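Local coordinates for protein yncA (Salmonella typhimurium, PDB 3DR6) that probably transfers an acetyl group from acetyl-coenzyme A to an acceptor that is not established, as a member of the GNAT acetyltransferase family, at residues A9-C14 against W45-Q50; T18-H23 against Y89-H94; G53-V58 against A69-W74; Y82-S87 against C114-M119. All blocks are in the same frame, centred on the assembly; numbering follows the deposited sequence.

Contact 1 of 4, residues A9-C14 against W45-Q50; sequences ADKADC and WYEARQ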
loop_
_atom_site.group_PDB
_atom_site.type_symbol
_atom_site.label_atom_id
_atom_site.label_comp_id
_atom_site.label_asym_id
_atom_site.label_seq_id
_atom_site.Cartn_x
_atom_site.Cartn_y
_atom_site.Cartn_z
ATOM N N ALA C 9 16.310 15.946 11.127
ATOM C CA ALA C 9 16.967 15.028 12.051
ATOM C C ALA C 9 18.419 14.775 11.637
ATOM O O ALA C 9 18.775 14.928 10.444
ATOM C CB ALA C 9 16.181 13.702 12.145
ATOM N N ASP C 10 19.242 14.438 12.638
ATOM C CA ASP C 10 20.635 13.986 12.477
ATOM C C ASP C 10 20.735 12.534 12.899
ATOM O O ASP C 10 19.837 12.016 13.583
ATOM C CB ASP C 10 21.580 14.731 13.439
ATOM C CG ASP C 10 21.583 16.213 13.245
ATOM O OD1 ASP C 10 21.119 16.695 12.177
ATOM O OD2 ASP C 10 22.079 16.903 14.166
ATOM N N LYS C 11 21.857 11.893 12.555
ATOM C CA LYS C 11 22.211 10.585 13.126
ATOM C C LYS C 11 22.078 10.549 14.649
ATOM O O LYS C 11 21.641 9.540 15.213
ATOM C CB LYS C 11 23.642 10.196 12.758
ATOM C CG LYS C 11 23.818 9.523 11.407
ATOM C CD LYS C 11 25.264 9.032 11.264
ATOM C CE LYS C 11 25.562 7.909 12.275
ATOM N NZ LYS C 11 27.015 7.731 12.580
ATOM N N ALA C 12 22.448 11.644 15.316
ATOM C CA ALA C 12 22.405 11.707 16.783
ATOM C C ALA C 12 20.988 11.688 17.389
ATOM O O ALA C 12 20.828 11.462 18.593
ATOM C CB ALA C 12 23.190 12.915 17.290
ATOM N N ASP C 13 19.976 11.916 16.550
ATOM C CA ASP C 13 18.559 11.906 16.964
ATOM C C ASP C 13 17.917 10.527 16.914
ATOM O O ASP C 13 16.764 10.358 17.349
ATOM C CB ASP C 13 17.735 12.823 16.057
ATOM C CG ASP C 13 18.154 14.263 16.150
ATOM O OD1 ASP C 13 18.441 14.715 17.279
ATOM O OD2 ASP C 13 18.208 14.936 15.094
ATOM N N CYS C 14 18.656 9.556 16.386
ATOM C CA CYS C 14 18.091 8.238 16.107
ATOM C C CYS C 14 17.780 7.417 17.359
ATOM O O CYS C 14 16.844 6.616 17.337
ATOM C CB CYS C 14 18.931 7.463 15.078
ATOM S SG CYS C 14 18.753 8.104 13.394
ATOM N N TRP C 45 17.215 2.827 8.759
ATOM C CA TRP C 45 16.011 3.458 8.212
ATOM C C TRP C 45 16.236 4.923 7.844
ATOM O O TRP C 45 15.803 5.368 6.775
ATOM C CB TRP C 45 14.849 3.322 9.209
ATOM C CG TRP C 45 13.621 4.173 8.912
ATOM C CD1 TRP C 45 12.582 3.855 8.080
ATOM C CD2 TRP C 45 13.305 5.456 9.475
ATOM N NE1 TRP C 45 11.647 4.865 8.082
ATOM C CE2 TRP C 45 12.059 5.856 8.931
ATOM C CE3 TRP C 45 13.953 6.308 10.386
ATOM C CZ2 TRP C 45 11.446 7.082 9.260
ATOM C CZ3 TRP C 45 13.336 7.533 10.720
ATOM C CH2 TRP C 45 12.095 7.899 10.154
ATOM N N TYR C 46 16.906 5.659 8.732
ATOM C CA TYR C 46 17.234 7.067 8.520
ATOM C C TYR C 46 18.105 7.256 7.274
ATOM O O TYR C 46 17.816 8.112 6.431
ATOM C CB TYR C 46 17.931 7.654 9.759
ATOM C CG TYR C 46 18.575 9.003 9.525
ATOM C CD1 TYR C 46 17.830 10.187 9.611
ATOM C CD2 TYR C 46 19.933 9.098 9.212
ATOM C CE1 TYR C 46 18.422 11.418 9.388
ATOM C CE2 TYR C 46 20.530 10.319 8.986
ATOM C CZ TYR C 46 19.773 11.474 9.068
ATOM O OH TYR C 46 20.387 12.684 8.849
ATOM N N GLU C 47 19.165 6.452 7.167
ATOM C CA GLU C 47 20.062 6.512 6.008
ATOM C C GLU C 47 19.338 6.207 4.702
ATOM O O GLU C 47 19.508 6.912 3.709
ATOM C CB GLU C 47 21.268 5.584 6.202
ATOM C CG GLU C 47 22.219 6.029 7.333
ATOM C CD GLU C 47 22.924 7.364 7.052
ATOM O OE1 GLU C 47 23.099 7.717 5.860
ATOM O OE2 GLU C 47 23.320 8.049 8.029
ATOM N N ALA C 48 18.525 5.159 4.707
ATOM C CA ALA C 48 17.714 4.834 3.551
ATOM C C ALA C 48 16.858 6.027 3.108
ATOM O O ALA C 48 16.783 6.322 1.906
ATOM C CB ALA C 48 16.868 3.607 3.822
ATOM N N ARG C 49 16.231 6.728 4.063
ATOM C CA ARG C 49 15.436 7.925 3.729
ATOM C C ARG C 49 16.301 9.005 3.101
ATOM O O ARG C 49 15.919 9.595 2.083
ATOM C CB ARG C 49 14.685 8.485 4.946
ATOM C CG ARG C 49 13.498 7.666 5.356
ATOM C CD ARG C 49 12.379 7.749 4.323
ATOM N NE ARG C 49 11.474 6.608 4.362
ATOM C CZ ARG C 49 10.405 6.536 5.152
ATOM N NH1 ARG C 49 10.131 7.525 5.983
ATOM N NH2 ARG C 49 9.619 5.466 5.139
ATOM N N GLN C 50 17.463 9.261 3.711
ATOM C CA GLN C 50 18.432 10.217 3.166
ATOM C C GLN C 50 18.810 9.856 1.725
ATOM O O GLN C 50 18.896 10.730 0.862
ATOM C CB GLN C 50 19.698 10.301 4.038
ATOM C CG GLN C 50 19.459 10.698 5.506
ATOM C CD GLN C 50 18.567 11.933 5.652
ATOM O OE1 GLN C 50 17.362 11.830 5.949
ATOM N NE2 GLN C 50 19.151 13.103 5.427
HETATM O O HOH W 1 18.378 14.860 7.746
HETATM O O HOH W 2 23.357 13.092 10.434
#

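Contact 2 of 4, residues T18-H23 against Y89-H94; sequences TEIYNH and YVHPAH. With EDO (1,2-ethanediol), chain I.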
loop_
_atom_site.group_PDB
_atom_site.type_symbol
_atom_site.label_atom_id
_atom_site.label_comp_id
_atom_site.label_asym_id
_atom_site.label_seq_id
_atom_site.Cartn_x
_atom_site.Cartn_y
_atom_site.Cartn_z
ATOM N N THR C 18 14.009 6.137 17.954
ATOM C CA THR C 18 13.797 4.731 18.310
ATOM C C THR C 18 12.850 4.589 19.498
ATOM O O THR C 18 11.931 3.764 19.463
ATOM C CB THR C 18 15.137 4.008 18.612
ATOM O OG1 THR C 18 16.015 4.131 17.485
ATOM C CG2 THR C 18 14.914 2.514 18.909
ATOM N N GLU C 19 13.061 5.389 20.546
ATOM C CA GLU C 19 12.160 5.352 21.703
ATOM C C GLU C 19 10.725 5.668 21.305
ATOM O O GLU C 19 9.809 4.978 21.714
ATOM C CB GLU C 19 12.586 6.351 22.771
ATOM C CG GLU C 19 13.799 5.965 23.532
ATOM C CD GLU C 19 14.010 6.891 24.723
ATOM O OE1 GLU C 19 13.287 7.919 24.817
ATOM O OE2 GLU C 19 14.893 6.587 25.553
ATOM N N ILE C 20 10.549 6.732 20.523
ATOM C CA ILE C 20 9.217 7.160 20.103
ATOM C C ILE C 20 8.561 6.098 19.192
ATOM O O ILE C 20 7.371 5.796 19.355
ATOM C CB ILE C 20 9.242 8.544 19.422
ATOM C CG1 ILE C 20 9.696 9.615 20.424
ATOM C CG2 ILE C 20 7.865 8.877 18.861
ATOM C CD1 ILE C 20 10.239 10.908 19.787
ATOM N N TYR C 21 9.340 5.561 18.245
ATOM C CA TYR C 21 8.884 4.466 17.345
ATOM C C TYR C 21 8.400 3.245 18.141
ATOM O O TYR C 21 7.282 2.737 17.913
ATOM C CB TYR C 21 10.015 4.045 16.380
ATOM C CG TYR C 21 9.636 2.910 15.452
ATOM C CD1 TYR C 21 9.034 3.180 14.227
ATOM C CD2 TYR C 21 9.871 1.570 15.799
ATOM C CE1 TYR C 21 8.679 2.145 13.370
ATOM C CE2 TYR C 21 9.523 0.522 14.923
ATOM C CZ TYR C 21 8.927 0.834 13.713
ATOM O OH TYR C 21 8.544 -0.160 12.819
ATOM N N ASN C 22 9.242 2.779 19.065
ATOM C CA ASN C 22 8.929 1.625 19.920
ATOM C C ASN C 22 7.721 1.847 20.812
ATOM O O ASN C 22 6.927 0.924 21.007
ATOM C CB ASN C 22 10.149 1.217 20.759
ATOM C CG ASN C 22 11.218 0.541 19.922
ATOM O OD1 ASN C 22 10.941 0.058 18.817
ATOM N ND2 ASN C 22 12.449 0.490 20.446
ATOM N N HIS C 23 7.578 3.060 21.341
ATOM C CA HIS C 23 6.352 3.420 22.051
ATOM C C HIS C 23 5.116 3.241 21.147
ATOM O O HIS C 23 4.121 2.621 21.556
ATOM C CB HIS C 23 6.382 4.853 22.580
ATOM C CG HIS C 23 5.041 5.321 23.049
ATOM N ND1 HIS C 23 4.219 6.115 22.281
ATOM C CD2 HIS C 23 4.337 5.019 24.164
ATOM C CE1 HIS C 23 3.079 6.312 22.922
ATOM N NE2 HIS C 23 3.132 5.668 24.073
ATOM N N TYR C 89 4.934 10.851 14.657
ATOM C CA TYR C 89 4.782 10.263 15.989
ATOM C C TYR C 89 5.272 11.244 17.038
ATOM O O TYR C 89 6.390 11.752 16.962
ATOM C CB TYR C 89 5.532 8.921 16.090
ATOM C CG TYR C 89 5.096 7.898 15.048
ATOM C CD1 TYR C 89 3.776 7.444 15.001
ATOM C CD2 TYR C 89 6.002 7.398 14.112
ATOM C CE1 TYR C 89 3.354 6.513 14.022
ATOM C CE2 TYR C 89 5.595 6.463 13.148
ATOM C CZ TYR C 89 4.271 6.034 13.120
ATOM O OH TYR C 89 3.848 5.123 12.170
ATOM N N VAL C 90 4.416 11.517 18.011
ATOM C CA VAL C 90 4.753 12.395 19.117
ATOM C C VAL C 90 5.065 11.551 20.377
ATOM O O VAL C 90 4.418 10.535 20.646
ATOM C CB VAL C 90 3.616 13.428 19.342
ATOM C CG1 VAL C 90 3.864 14.288 20.573
ATOM C CG2 VAL C 90 3.459 14.313 18.071
ATOM N N HIS C 91 6.087 11.975 21.117
ATOM C CA HIS C 91 6.520 11.274 22.314
ATOM C C HIS C 91 5.360 11.349 23.323
ATOM O O HIS C 91 4.724 12.404 23.442
ATOM C CB HIS C 91 7.757 11.981 22.847
ATOM C CG HIS C 91 8.378 11.305 24.028
ATOM N ND1 HIS C 91 7.767 11.255 25.263
ATOM C CD2 HIS C 91 9.560 10.661 24.164
ATOM C CE1 HIS C 91 8.551 10.610 26.112
ATOM N NE2 HIS C 91 9.650 10.248 25.472
ATOM N N PRO C 92 5.082 10.256 24.073
ATOM C CA PRO C 92 3.896 10.318 24.932
ATOM C C PRO C 92 3.935 11.356 26.059
ATOM O O PRO C 92 2.888 11.654 26.641
ATOM C CB PRO C 92 3.786 8.881 25.499
ATOM C CG PRO C 92 5.179 8.398 25.488
ATOM C CD PRO C 92 5.776 8.959 24.207
ATOM N N ALA C 93 5.108 11.897 26.366
ATOM C CA ALA C 93 5.232 12.945 27.384
ATOM C C ALA C 93 4.919 14.328 26.823
ATOM O O ALA C 93 4.962 15.327 27.564
ATOM C CB ALA C 93 6.640 12.933 27.986
ATOM N N HIS C 94 4.605 14.372 25.526
ATOM C CA HIS C 94 4.519 15.643 24.788
ATOM C C HIS C 94 3.306 15.840 23.901
ATOM O O HIS C 94 3.346 16.671 22.996
ATOM C CB HIS C 94 5.803 15.840 23.985
ATOM C CG HIS C 94 7.010 15.920 24.856
ATOM N ND1 HIS C 94 7.327 17.057 25.571
ATOM C CD2 HIS C 94 7.917 14.981 25.214
ATOM C CE1 HIS C 94 8.410 16.828 26.292
ATOM N NE2 HIS C 94 8.782 15.574 26.101
HETATM C C1 EDO I . -1.134 11.651 25.006
HETATM O O1 EDO I . -1.558 11.223 23.721
HETATM C C2 EDO I . 0.299 11.180 25.130
HETATM O O2 EDO I . 0.406 10.367 26.298
HETATM O O HOH W 3 12.266 9.556 26.557
#

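Contact 3 of 4, residues G53-V58 against A69-W74; sequences GYPVLV and ASFGDW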
loop_
_atom_site.group_PDB
_atom_site.type_symbol
_atom_site.label_atom_id
_atom_site.label_comp_id
_atom_site.label_asym_id
_atom_site.label_seq_id
_atom_site.Cartn_x
_atom_site.Cartn_y
_atom_site.Cartn_z
ATOM N N GLY C 53 16.333 10.936 -0.657
ATOM C CA GLY C 53 16.078 12.377 -0.593
ATOM C C GLY C 53 14.812 12.728 0.203
ATOM O O GLY C 53 14.276 13.828 0.071
ATOM N N TYR C 54 14.332 11.796 1.022
ATOM C CA TYR C 54 13.117 12.042 1.811
ATOM C C TYR C 54 13.433 12.600 3.205
ATOM O O TYR C 54 14.475 12.269 3.780
ATOM C CB TYR C 54 12.240 10.800 1.905
ATOM C CG TYR C 54 11.652 10.347 0.584
ATOM C CD1 TYR C 54 11.770 11.128 -0.577
ATOM C CD2 TYR C 54 10.956 9.144 0.495
ATOM C CE1 TYR C 54 11.227 10.693 -1.801
ATOM C CE2 TYR C 54 10.411 8.703 -0.719
ATOM C CZ TYR C 54 10.547 9.486 -1.854
ATOM O OH TYR C 54 10.011 9.052 -3.045
ATOM N N PRO C 55 12.533 13.445 3.738
ATOM C CA PRO C 55 12.863 14.152 4.972
ATOM C C PRO C 55 12.618 13.309 6.215
ATOM O O PRO C 55 11.686 12.480 6.257
ATOM C CB PRO C 55 11.935 15.370 4.932
ATOM C CG PRO C 55 10.662 14.817 4.245
ATOM C CD PRO C 55 11.175 13.784 3.245
ATOM N N VAL C 56 13.485 13.492 7.210
ATOM C CA VAL C 56 13.206 13.037 8.564
ATOM C C VAL C 56 13.295 14.302 9.417
ATOM O O VAL C 56 14.351 14.949 9.464
ATOM C CB VAL C 56 14.180 11.915 9.047
ATOM C CG1 VAL C 56 13.807 11.452 10.463
ATOM C CG2 VAL C 56 14.162 10.699 8.082
ATOM N N LEU C 57 12.171 14.689 10.022
ATOM C CA LEU C 57 12.097 15.899 10.858
ATOM C C LEU C 57 11.995 15.511 12.324
ATOM O O LEU C 57 11.436 14.459 12.658
ATOM C CB LEU C 57 10.861 16.725 10.504
ATOM C CG LEU C 57 10.702 17.161 9.039
ATOM C CD1 LEU C 57 9.307 17.723 8.807
ATOM C CD2 LEU C 57 11.789 18.151 8.630
ATOM N N VAL C 58 12.522 16.360 13.204
ATOM C CA VAL C 58 12.231 16.206 14.629
ATOM C C VAL C 58 11.677 17.503 15.181
ATOM O O VAL C 58 12.078 18.591 14.731
ATOM C CB VAL C 58 13.469 15.767 15.473
ATOM C CG1 VAL C 58 13.895 14.346 15.115
ATOM C CG2 VAL C 58 14.615 16.747 15.302
ATOM N N ALA C 69 8.807 13.095 12.334
ATOM C CA ALA C 69 7.947 12.918 11.156
ATOM C C ALA C 69 8.796 12.558 9.944
ATOM O O ALA C 69 9.949 13.001 9.809
ATOM C CB ALA C 69 7.139 14.176 10.887
ATOM N N SER C 70 8.224 11.743 9.069
ATOM C CA SER C 70 8.884 11.404 7.801
ATOM C C SER C 70 7.808 11.036 6.787
ATOM O O SER C 70 6.630 10.933 7.145
ATOM C CB SER C 70 9.851 10.222 8.001
ATOM O OG SER C 70 10.685 10.057 6.856
ATOM N N PHE C 71 8.202 10.863 5.531
ATOM C CA PHE C 71 7.336 10.153 4.596
ATOM C C PHE C 71 8.148 9.188 3.765
ATOM O O PHE C 71 9.391 9.342 3.615
ATOM C CB PHE C 71 6.482 11.106 3.737
ATOM C CG PHE C 71 7.267 12.025 2.828
ATOM C CD1 PHE C 71 7.939 11.516 1.708
ATOM C CD2 PHE C 71 7.281 13.409 3.065
ATOM C CE1 PHE C 71 8.646 12.371 0.836
ATOM C CE2 PHE C 71 7.984 14.285 2.194
ATOM C CZ PHE C 71 8.671 13.753 1.081
ATOM N N GLY C 72 7.442 8.197 3.240
ATOM C CA GLY C 72 8.000 7.268 2.270
ATOM C C GLY C 72 7.033 7.008 1.140
ATOM O O GLY C 72 5.915 7.529 1.124
ATOM N N ASP C 73 7.465 6.206 0.185
ATOM C CA ASP C 73 6.597 5.840 -0.923
ATOM C C ASP C 73 5.390 5.099 -0.382
ATOM O O ASP C 73 5.514 4.271 0.525
ATOM C CB ASP C 73 7.339 4.986 -1.933
ATOM C CG ASP C 73 8.505 5.724 -2.560
ATOM O OD1 ASP C 73 8.405 6.945 -2.782
ATOM O OD2 ASP C 73 9.539 5.068 -2.816
ATOM N N TRP C 74 4.216 5.450 -0.898
ATOM C CA TRP C 74 2.964 4.856 -0.431
ATOM C C TRP C 74 2.841 3.406 -0.893
ATOM O O TRP C 74 2.439 2.520 -0.118
ATOM C CB TRP C 74 1.783 5.672 -0.949
ATOM C CG TRP C 74 0.438 5.120 -0.548
ATOM C CD1 TRP C 74 0.037 4.732 0.713
ATOM C CD2 TRP C 74 -0.697 4.953 -1.394
ATOM N NE1 TRP C 74 -1.270 4.314 0.690
ATOM C CE2 TRP C 74 -1.747 4.433 -0.589
ATOM C CE3 TRP C 74 -0.934 5.176 -2.757
ATOM C CZ2 TRP C 74 -3.014 4.141 -1.108
ATOM C CZ3 TRP C 74 -2.214 4.871 -3.276
ATOM C CH2 TRP C 74 -3.229 4.375 -2.442
#

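Contact 4 of 4, residues Y82-S87 against C114-M119; sequences YTVEHS and CGKHVM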
loop_
_atom_site.group_PDB
_atom_site.type_symbol
_atom_site.label_atom_id
_atom_site.label_comp_id
_atom_site.label_asym_id
_atom_site.label_seq_id
_atom_site.Cartn_x
_atom_site.Cartn_y
_atom_site.Cartn_z
ATOM N N TYR C 82 4.669 9.601 -7.279
ATOM C CA TYR C 82 4.386 10.952 -6.770
ATOM C C TYR C 82 3.419 10.980 -5.596
ATOM O O TYR C 82 3.001 12.051 -5.163
ATOM C CB TYR C 82 3.965 11.887 -7.910
ATOM C CG TYR C 82 4.993 11.860 -9.008
ATOM C CD1 TYR C 82 4.687 11.281 -10.227
ATOM C CD2 TYR C 82 6.288 12.377 -8.809
ATOM C CE1 TYR C 82 5.607 11.232 -11.245
ATOM C CE2 TYR C 82 7.242 12.317 -9.838
ATOM C CZ TYR C 82 6.866 11.733 -11.057
ATOM O OH TYR C 82 7.716 11.620 -12.132
ATOM N N THR C 83 3.124 9.797 -5.035
ATOM C CA THR C 83 2.265 9.659 -3.860
ATOM C C THR C 83 3.075 9.107 -2.683
ATOM O O THR C 83 3.692 8.014 -2.770
ATOM C CB THR C 83 1.052 8.745 -4.152
ATOM O OG1 THR C 83 0.313 9.288 -5.257
ATOM C CG2 THR C 83 0.116 8.651 -2.917
ATOM N N VAL C 84 3.110 9.883 -1.607
ATOM C CA VAL C 84 3.851 9.487 -0.414
ATOM C C VAL C 84 2.894 9.311 0.763
ATOM O O VAL C 84 1.798 9.895 0.787
ATOM C CB VAL C 84 4.992 10.485 -0.051
ATOM C CG1 VAL C 84 6.167 10.373 -1.073
ATOM C CG2 VAL C 84 4.448 11.946 0.100
ATOM N N GLU C 85 3.308 8.494 1.725
ATOM C CA GLU C 85 2.548 8.293 2.940
ATOM C C GLU C 85 3.391 8.735 4.136
ATOM O O GLU C 85 4.567 8.323 4.275
ATOM C CB GLU C 85 2.161 6.813 3.097
ATOM C CG GLU C 85 1.452 6.568 4.402
ATOM C CD GLU C 85 0.998 5.140 4.567
ATOM O OE1 GLU C 85 1.203 4.344 3.608
ATOM O OE2 GLU C 85 0.446 4.839 5.660
ATOM N N HIS C 86 2.784 9.540 5.014
ATOM C CA HIS C 86 3.529 10.174 6.118
ATOM C C HIS C 86 3.504 9.307 7.360
ATOM O O HIS C 86 2.641 8.459 7.503
ATOM C CB HIS C 86 3.007 11.609 6.430
ATOM C CG HIS C 86 1.733 11.666 7.231
ATOM N ND1 HIS C 86 1.652 11.240 8.539
ATOM C CD2 HIS C 86 0.507 12.156 6.920
ATOM C CE1 HIS C 86 0.417 11.421 8.981
ATOM N NE2 HIS C 86 -0.287 12.002 8.023
ATOM N N SER C 87 4.466 9.530 8.238
ATOM C CA SER C 87 4.403 8.986 9.572
ATOM C C SER C 87 4.820 10.119 10.505
ATOM O O SER C 87 5.877 10.740 10.317
ATOM C CB SER C 87 5.264 7.714 9.699
ATOM O OG SER C 87 6.665 8.002 9.564
ATOM N N CYS C 114 10.004 17.929 -2.993
ATOM C CA CYS C 114 10.342 16.667 -3.637
ATOM C C CYS C 114 9.452 16.435 -4.875
ATOM O O CYS C 114 9.551 15.387 -5.529
ATOM C CB CYS C 114 10.210 15.513 -2.640
ATOM S SG CYS C 114 11.483 15.510 -1.352
ATOM N N GLY C 115 8.612 17.425 -5.194
ATOM C CA GLY C 115 7.633 17.328 -6.288
ATOM C C GLY C 115 6.488 16.343 -6.090
ATOM O O GLY C 115 5.809 15.979 -7.046
ATOM N N LYS C 116 6.249 15.911 -4.850
ATOM C CA LYS C 116 5.210 14.905 -4.620
ATOM C C LYS C 116 3.827 15.504 -4.891
ATOM O O LYS C 116 3.579 16.671 -4.603
ATOM C CB LYS C 116 5.275 14.308 -3.213
ATOM C CG LYS C 116 6.571 13.498 -2.896
ATOM C CD LYS C 116 6.936 12.545 -4.027
ATOM C CE LYS C 116 8.208 11.746 -3.697
ATOM N NZ LYS C 116 8.524 10.863 -4.869
ATOM N N HIS C 117 2.936 14.695 -5.465
ATOM C CA HIS C 117 1.620 15.189 -5.931
ATOM C C HIS C 117 0.477 14.951 -4.939
ATOM O O HIS C 117 -0.490 15.741 -4.889
ATOM C CB HIS C 117 1.287 14.581 -7.310
ATOM C CG HIS C 117 0.032 15.113 -7.939
ATOM N ND1 HIS C 117 -0.135 16.436 -8.274
ATOM C CD2 HIS C 117 -1.111 14.483 -8.319
ATOM C CE1 HIS C 117 -1.320 16.606 -8.826
ATOM N NE2 HIS C 117 -1.929 15.439 -8.883
ATOM N N VAL C 118 0.577 13.872 -4.152
ATOM C CA VAL C 118 -0.460 13.566 -3.138
ATOM C C VAL C 118 0.249 13.065 -1.873
ATOM O O VAL C 118 1.186 12.271 -2.015
ATOM C CB VAL C 118 -1.454 12.440 -3.626
ATOM C CG1 VAL C 118 -2.460 12.093 -2.515
ATOM C CG2 VAL C 118 -2.185 12.870 -4.917
HETATM N N MSE C 119 -0.172 13.508 -0.674
HETATM C CA MSE C 119 0.274 12.848 0.601
HETATM C C MSE C 119 -0.926 12.107 1.157
HETATM O O MSE C 119 -2.038 12.633 1.223
HETATM C CB MSE C 119 0.895 13.764 1.709
HETATM C CG MSE C 119 1.820 13.014 2.975
HETATM SE SE MSE C 119 2.021 14.549 4.080
HETATM C CE MSE C 119 2.218 15.946 2.578
HETATM O O HOH W 4 6.544 8.644 -3.905
#

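Contact 1 of 4, residues A9-C14 against W45-Q50
Apolar packing centres on Y46, whose ring leaves helix 39-52 and enters the bend formed by A9-C14. A9 CB lies 4.2 Å from Y46 CE1. Further round, the K11 side chain crosses the tyrosine at roughly a right angle, its CG lying 4.2 Å from Y46 CE2. With CG trans to the backbone N (chi1 167°), the Y46 ring is carried outward until its hydroxyl comes close to the main chain of A9 and D10.

In a sulfur-aromatic contact, C14 SG is 4.6 Å from the centroid of the Y46 ring, in an oblique position, and it also packs on Y46 CB. The loop that leads from strand 5-8 into helix 14-27 thereby packs on helix 39-52, in the N-terminal half of the GNAT fold.

Two waters bridge the main chain of A9-C14 and the Y46 hydroxyl. One donates to A9 O at 2.7 Å and also bonds Y46 OH, while another accepts from K11 N and reaches the same hydroxyl weakly. Within the bend, D10 N donates to D13 OD2 at 2.7 Å, nearly straight at 168°; that carboxylate oxygen also forms a salt bridge with R7. E47 OE2 approaches the aliphatic K11 CG at 3.7 Å, whereas the lysine ammonium leads away.

Contact 2 of 4, residues T18-H23 against Y89-H94
Y89 meets I20 through its CB, which touches I20 CG2 at 3.6 Å. The tyrosine ring takes little part in this touch. The two branches of I20 divide the work: CG2 reaches the strand, while CG1 is left to face the residues that follow. V90 points its side chain away from helix 14-27 and packs it on L99, and only its backbone is near I20 CG2.

At H91 the chain leaves strand 83-90. Its imidazole crosses I20 at about a right angle, with H91 CD2 3.9 Å from I20 CG1. The two ring nitrogens have different tasks. H91 ND1 accepts from A93 N at 2.9 Å, the donor lying almost in the ring plane, which fixes the rotation of the imidazole. At the other nitrogen, a water that donates to E19 OE1 at 2.6 Å is also bonded to H91 NE2, so the carboxylate is linked to the histidine without touching it.

Y89 and V90 end strand 83-90, the central strand of the GNAT sheet, and the turn beyond leads toward helix 99-113, which in this family is associated with coenzyme A binding. Helix 14-27 packs against the strand's end.

P92 lies within the type I turn from H91 to H94, and its ring lies over a face of H23 in a CH-pi contact: P92 CG is 3.7 Å from the centroid of the H23 ring, 10° off the normal. P92 O accepts from a 1,2-ethanediol hydroxyl, probably acquired during crystallisation. The bond from H94 N to H91 O closes the turn.

Contact 3 of 4, residues G53-V58 against A69-W74
Y54 OH donates to D73 OD1 at 2.7 Å, reaching the carboxylate on its syn side. The tyrosine ring and carboxylate planes are almost perpendicular, 89° apart, and the acid sits at the ring's edge. The same hydroxyl is also bonded to K116 NZ, so it joins a lysine to an acid.

Farther along, S70 OG donates to P55 O at 2.7 Å. Standing opposite its backbone N (chi1 -169°), this hydroxyl points across to the neighbouring segment 53-58, where a proline carbonyl receives it; R49 NH1 is a second partner of the serine oxygen. The main-chain bonds between L57 and A69 complete the polar contacts: L57 N gives to A69 O at 2.8 Å, and A69 N returns a bond to L57 O at 3.0 Å.

These strands, 56-61 and 64-73, form an antiparallel beta hairpin in the N-terminal half of the GNAT sheet, and L57 and A69 form an antiparallel hydrogen-bonded pair. F71 N, by contrast, is buried by the contact with no partner in the model.

The F71 ring packs against both Y54 and P55, which approach from the same side of its plane. P55 CD lies over that face, 3.6 Å from the centroid of the F71 ring, as a CH-pi contact. F71 CE1 lies over a face of Y54, 3.6 Å from Y54 CG, although the two ring planes meet obliquely at 51°. P55 and F71 also pack on helix 99-113.

Contact 4 of 4, residues Y82-S87 against C114-M119
The carbonyl oxygen of Y82 accepts two main-chain bonds. H117 N donates to Y82 O at 2.7 Å in the carbonyl plane, and V118 N reaches the same oxygen at 3.2 Å. The Y82 side chain adds a touch of CB on H117 CB, 3.8 Å away, and also packs on V150 of the second subunit.

V84 packs on the aliphatic part of K116, which crosses it at about a right angle: V84 CG1 lies 3.6 Å from K116 CE. K116 bends at chi2 (-46°), bringing CG, CD and CE against V84 CG1 before NZ reaches R81 O and a water. In the backbone, V84 N donates to V118 O at 3.1 Å.

Strands 83-90 and 118-124 run parallel here, joined through helix 99-113 as a beta-alpha-beta unit, the crossover at the heart of the GNAT fold. G115, with positive phi, ends that helix in a Schellman motif.

M119, deposited as selenomethionine, lies on the side of V84 and packs CG on V84 CG2 at 4.0 Å. Its selenium comes within 3.9 Å of H86 CB and stands obliquely to the histidine ring, whose NE2 is bonded to H134. On the other side of the sheet, T83 and V118 point the same way, and T83 OG1 bonds V148 O of the second subunit.

Overall arrangement
Contacts 3 and 4 are the buried pair, about 9 Å apart between centres, and join consecutive parts of one sheet: backbone bonds from S70 to S87 and from G72 to E85 tie them together. Contacts 1 and 2 are only partly buried and attach helices instead, and waters bridge polar groups in both, whereas main-chain bonds hold the strands of contacts 3 and 4. Contact 1 meets contact 3 through R49 and S70 and through A9 and V56. Contacts 2 and 4 share strand 83-90 but lie on opposite sides of the chain's centre, about 23 Å apart between centres. Of the four, contact 4 has the most dealings with the second subunit, whereas contacts 1 and 2 are not touched by it.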